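Local coordinates for glycerol-3-phosphate dehydrogenase [NAD(+)] (PDB 6IUY), which probably interconverts sn-glycerol 3-phosphate and dihydroxyacetone phosphate with NAD(+)/NADH, and joins this dehydrogenase to a haloacid dehalogenase-like phosphatase domain, at residues M459-V467 and M495-S503. Sequence-based numbering, arbitrary orientation.
Sequences MCGTLKNIV and MRKFCKFIS. With 13P (1,3-dihydroxyacetonephosphate), chain D.
Met495 enters a hole formed by Cys460, Leu463, Lys464 and Val467, a knob-into-hole fit; the axes of segments 459-467 and 495-502 come within 10.2 Å, their N-to-C directions 134° apart. Its CG lies 3.7 Å from Leu463 CB; beyond it, the bend at chi3 brings CE against the backbone, 3.6 Å from Cys460 O. Next, the side chain of Phe498 crosses those of Leu463 and Met459 at about right angles. Leu463 CD1 comes obliquely to Phe498 CD2 (3.5 Å), whereas Met459 makes a Met-aromatic contact at the ring edge, its SD 4.9 Å from the Phe498 centroid and 78° off the normal. With CG anti to the backbone N (chi1 -175°), Met459 also places that carbon 3.6 Å from Cys499 SG. Ile502 CG2 completes the apolar seam against Met459 CE at 4.0 Å.

Lys464 links this seam to the dihydroxyacetone phosphate pocket: its CB walls the Met495 knob while its far end leads away to the ligand. Beside it, Asn465 ND2 lies 3.5 Å from ligand C3; the modelled Lys464 NZ to Asn465 OD1 bond is very short and doubtful. A leucine in place of Asn465 would probably lose the polar amide beside the ligand, leaving an apolar branch against the substrate.

Helices 514-526 (Leu520 on Met495 and Val467) and 564-577 (Val571 on Leu463) place the pair within the helical C-terminal domain, while strand 388-391 of the small two-stranded sheet touches Met459 and Ile502 from the NAD-binding part.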
loop_
_atom_site.group_PDB
_atom_site.type_symbol
_atom_site.label_atom_id
_atom_site.label_comp_id
_atom_site.label_asym_id
_atom_site.label_seq_id
_atom_site.Cartn_x
_atom_site.Cartn_y
_atom_site.Cartn_z
ATOM N N MET A 459 1.532 13.798 4.217
ATOM C CA MET A 459 0.077 13.905 4.091
ATOM C C MET A 459 -0.623 12.652 4.657
ATOM O O MET A 459 -1.710 12.747 5.235
ATOM C CB MET A 459 -0.322 14.137 2.629
ATOM C CG MET A 459 -1.797 14.386 2.443
ATOM S SD MET A 459 -2.390 15.974 3.058
ATOM C CE MET A 459 -1.882 17.019 1.694
ATOM N N CYS A 460 0.014 11.489 4.529
ATOM C CA CYS A 460 -0.511 10.281 5.170
ATOM C C CYS A 460 -0.506 10.397 6.682
ATOM O O CYS A 460 -1.498 10.094 7.329
ATOM C CB CYS A 460 0.297 9.037 4.783
ATOM S SG CYS A 460 -0.083 8.420 3.144
ATOM N N GLY A 461 0.627 10.799 7.251
ATOM C CA GLY A 461 0.688 11.026 8.682
ATOM C C GLY A 461 -0.408 11.953 9.193
ATOM O O GLY A 461 -0.980 11.698 10.235
ATOM N N THR A 462 -0.699 13.021 8.458
ATOM C CA THR A 462 -1.706 13.994 8.869
ATOM C C THR A 462 -3.151 13.541 8.646
ATOM O O THR A 462 -3.964 13.683 9.537
ATOM C CB THR A 462 -1.503 15.340 8.123
ATOM O OG1 THR A 462 -0.353 16.012 8.655
ATOM C CG2 THR A 462 -2.702 16.241 8.277
ATOM N N LEU A 463 -3.477 13.014 7.462
ATOM C CA LEU A 463 -4.867 12.650 7.141
ATOM C C LEU A 463 -5.362 11.436 7.927
ATOM O O LEU A 463 -6.560 11.294 8.197
ATOM C CB LEU A 463 -5.027 12.373 5.640
ATOM C CG LEU A 463 -4.994 13.600 4.732
ATOM C CD1 LEU A 463 -5.267 13.223 3.278
ATOM C CD2 LEU A 463 -5.986 14.645 5.216
ATOM N N LYS A 464 -4.447 10.556 8.301
ATOM C CA LYS A 464 -4.846 9.316 8.946
ATOM C C LYS A 464 -5.513 9.535 10.309
ATOM O O LYS A 464 -6.238 8.656 10.793
ATOM C CB LYS A 464 -3.629 8.396 9.072
ATOM C CG LYS A 464 -3.281 7.953 10.458
ATOM C CD LYS A 464 -2.647 9.029 11.270
ATOM C CE LYS A 464 -2.055 8.399 12.503
ATOM N NZ LYS A 464 -1.858 9.315 13.647
ATOM N N ASN A 465 -5.287 10.703 10.919
ATOM C CA ASN A 465 -5.918 11.025 12.199
ATOM C C ASN A 465 -7.374 11.354 12.002
ATOM O O ASN A 465 -8.163 11.220 12.922
ATOM C CB ASN A 465 -5.226 12.210 12.907
ATOM C CG ASN A 465 -3.973 11.794 13.645
ATOM O OD1 ASN A 465 -3.886 10.680 14.157
ATOM N ND2 ASN A 465 -2.983 12.685 13.690
ATOM N N ILE A 466 -7.740 11.820 10.817
ATOM C CA ILE A 466 -9.167 11.955 10.515
ATOM C C ILE A 466 -9.821 10.562 10.511
ATOM O O ILE A 466 -10.832 10.349 11.172
ATOM C CB ILE A 466 -9.440 12.606 9.136
ATOM C CG1 ILE A 466 -8.865 14.019 9.052
ATOM C CG2 ILE A 466 -10.961 12.599 8.829
ATOM C CD1 ILE A 466 -9.074 14.661 7.668
ATOM N N VAL A 467 -9.242 9.619 9.761
ATOM C CA VAL A 467 -9.788 8.251 9.692
ATOM C C VAL A 467 -9.843 7.612 11.074
ATOM O O VAL A 467 -10.757 6.846 11.360
ATOM C CB VAL A 467 -8.952 7.314 8.749
ATOM C CG1 VAL A 467 -9.606 5.957 8.633
ATOM C CG2 VAL A 467 -8.796 7.930 7.368
ATOM N N MET A 495 -7.469 9.123 1.537
ATOM C CA MET A 495 -6.138 9.666 1.775
ATOM C C MET A 495 -5.392 9.710 0.446
ATOM O O MET A 495 -4.888 10.763 0.026
ATOM C CB MET A 495 -5.377 8.818 2.797
ATOM C CG MET A 495 -5.861 9.007 4.239
ATOM S SD MET A 495 -5.271 7.723 5.369
ATOM C CE MET A 495 -3.478 7.872 5.285
ATOM N N ARG A 496 -5.357 8.547 -0.202
ATOM C CA ARG A 496 -4.814 8.334 -1.539
ATOM C C ARG A 496 -5.303 9.350 -2.561
ATOM O O ARG A 496 -4.516 9.929 -3.294
ATOM C CB ARG A 496 -5.182 6.924 -2.008
ATOM C CG ARG A 496 -4.270 6.383 -3.089
ATOM C CD ARG A 496 -4.480 4.903 -3.284
ATOM N NE ARG A 496 -3.866 4.420 -4.520
ATOM C CZ ARG A 496 -4.549 3.990 -5.580
ATOM N NH1 ARG A 496 -5.877 3.974 -5.555
ATOM N NH2 ARG A 496 -3.900 3.557 -6.661
ATOM N N LYS A 497 -6.611 9.558 -2.603
ATOM C CA LYS A 497 -7.231 10.478 -3.548
ATOM C C LYS A 497 -6.853 11.937 -3.266
ATOM O O LYS A 497 -6.519 12.697 -4.175
ATOM C CB LYS A 497 -8.747 10.310 -3.490
ATOM C CG LYS A 497 -9.512 10.960 -4.601
ATOM C CD LYS A 497 -11.014 10.922 -4.305
ATOM C CE LYS A 497 -11.811 11.203 -5.571
ATOM N NZ LYS A 497 -13.249 11.503 -5.323
ATOM N N PHE A 498 -6.911 12.329 -2.002
ATOM C CA PHE A 498 -6.528 13.681 -1.612
ATOM C C PHE A 498 -5.055 13.946 -1.948
ATOM O O PHE A 498 -4.688 15.028 -2.402
ATOM C CB PHE A 498 -6.792 13.872 -0.117
ATOM C CG PHE A 498 -6.740 15.292 0.338
ATOM C CD1 PHE A 498 -7.849 16.091 0.242
ATOM C CD2 PHE A 498 -5.577 15.817 0.891
ATOM C CE1 PHE A 498 -7.809 17.386 0.662
ATOM C CE2 PHE A 498 -5.536 17.117 1.320
ATOM C CZ PHE A 498 -6.653 17.903 1.203
ATOM N N CYS A 499 -4.207 12.955 -1.722
ATOM C CA CYS A 499 -2.796 13.091 -2.084
ATOM C C CYS A 499 -2.627 13.364 -3.564
ATOM O O CYS A 499 -1.751 14.133 -3.972
ATOM C CB CYS A 499 -2.014 11.838 -1.722
ATOM S SG CYS A 499 -1.433 11.835 -0.038
ATOM N N LYS A 500 -3.464 12.727 -4.370
ATOM C CA LYS A 500 -3.383 12.916 -5.801
ATOM C C LYS A 500 -4.008 14.257 -6.206
ATOM O O LYS A 500 -3.509 14.918 -7.112
ATOM C CB LYS A 500 -4.033 11.729 -6.521
ATOM C CG LYS A 500 -3.295 10.403 -6.227
ATOM C CD LYS A 500 -3.842 9.239 -7.051
ATOM C CE LYS A 500 -3.192 7.916 -6.666
ATOM N NZ LYS A 500 -4.059 6.787 -7.104
ATOM N N PHE A 501 -5.055 14.693 -5.513
ATOM C CA PHE A 501 -5.646 16.001 -5.811
ATOM C C PHE A 501 -4.712 17.165 -5.527
ATOM O O PHE A 501 -4.886 18.242 -6.088
ATOM C CB PHE A 501 -6.931 16.237 -5.014
ATOM C CG PHE A 501 -8.155 15.677 -5.658
ATOM C CD1 PHE A 501 -8.076 14.573 -6.491
ATOM C CD2 PHE A 501 -9.385 16.262 -5.441
ATOM C CE1 PHE A 501 -9.205 14.060 -7.081
ATOM C CE2 PHE A 501 -10.525 15.743 -6.028
ATOM C CZ PHE A 501 -10.430 14.645 -6.843
ATOM N N ILE A 502 -3.735 16.966 -4.647
ATOM C CA ILE A 502 -2.960 18.103 -4.151
ATOM C C ILE A 502 -1.489 18.014 -4.501
ATOM O O ILE A 502 -0.874 19.026 -4.833
ATOM C CB ILE A 502 -3.136 18.250 -2.635
ATOM C CG1 ILE A 502 -4.277 19.236 -2.373
ATOM C CG2 ILE A 502 -1.854 18.697 -1.983
ATOM C CD1 ILE A 502 -4.743 19.230 -0.983
ATOM N N SER A 503 -0.931 16.808 -4.459
ATOM C CA SER A 503 0.437 16.601 -4.918
ATOM C C SER A 503 0.538 15.313 -5.736
ATOM O O SER A 503 0.783 14.236 -5.184
ATOM C CB SER A 503 1.408 16.567 -3.730
ATOM O OG SER A 503 0.902 15.773 -2.670
HETATM P P 13P D . -3.117 9.565 18.136
HETATM O O1P 13P D . -2.548 8.880 16.917
HETATM O O2P 13P D . -2.580 8.825 19.327
HETATM O O3P 13P D . -4.617 9.471 18.054
HETATM O O1 13P D . -2.748 11.110 18.310
HETATM C C1 13P D . -2.117 11.863 17.300
HETATM C C2 13P D . -0.945 11.051 16.860
HETATM O O2 13P D . -0.381 10.332 17.657
HETATM C C3 13P D . -0.462 11.106 15.439
HETATM O O3 13P D . -0.083 9.796 15.046
#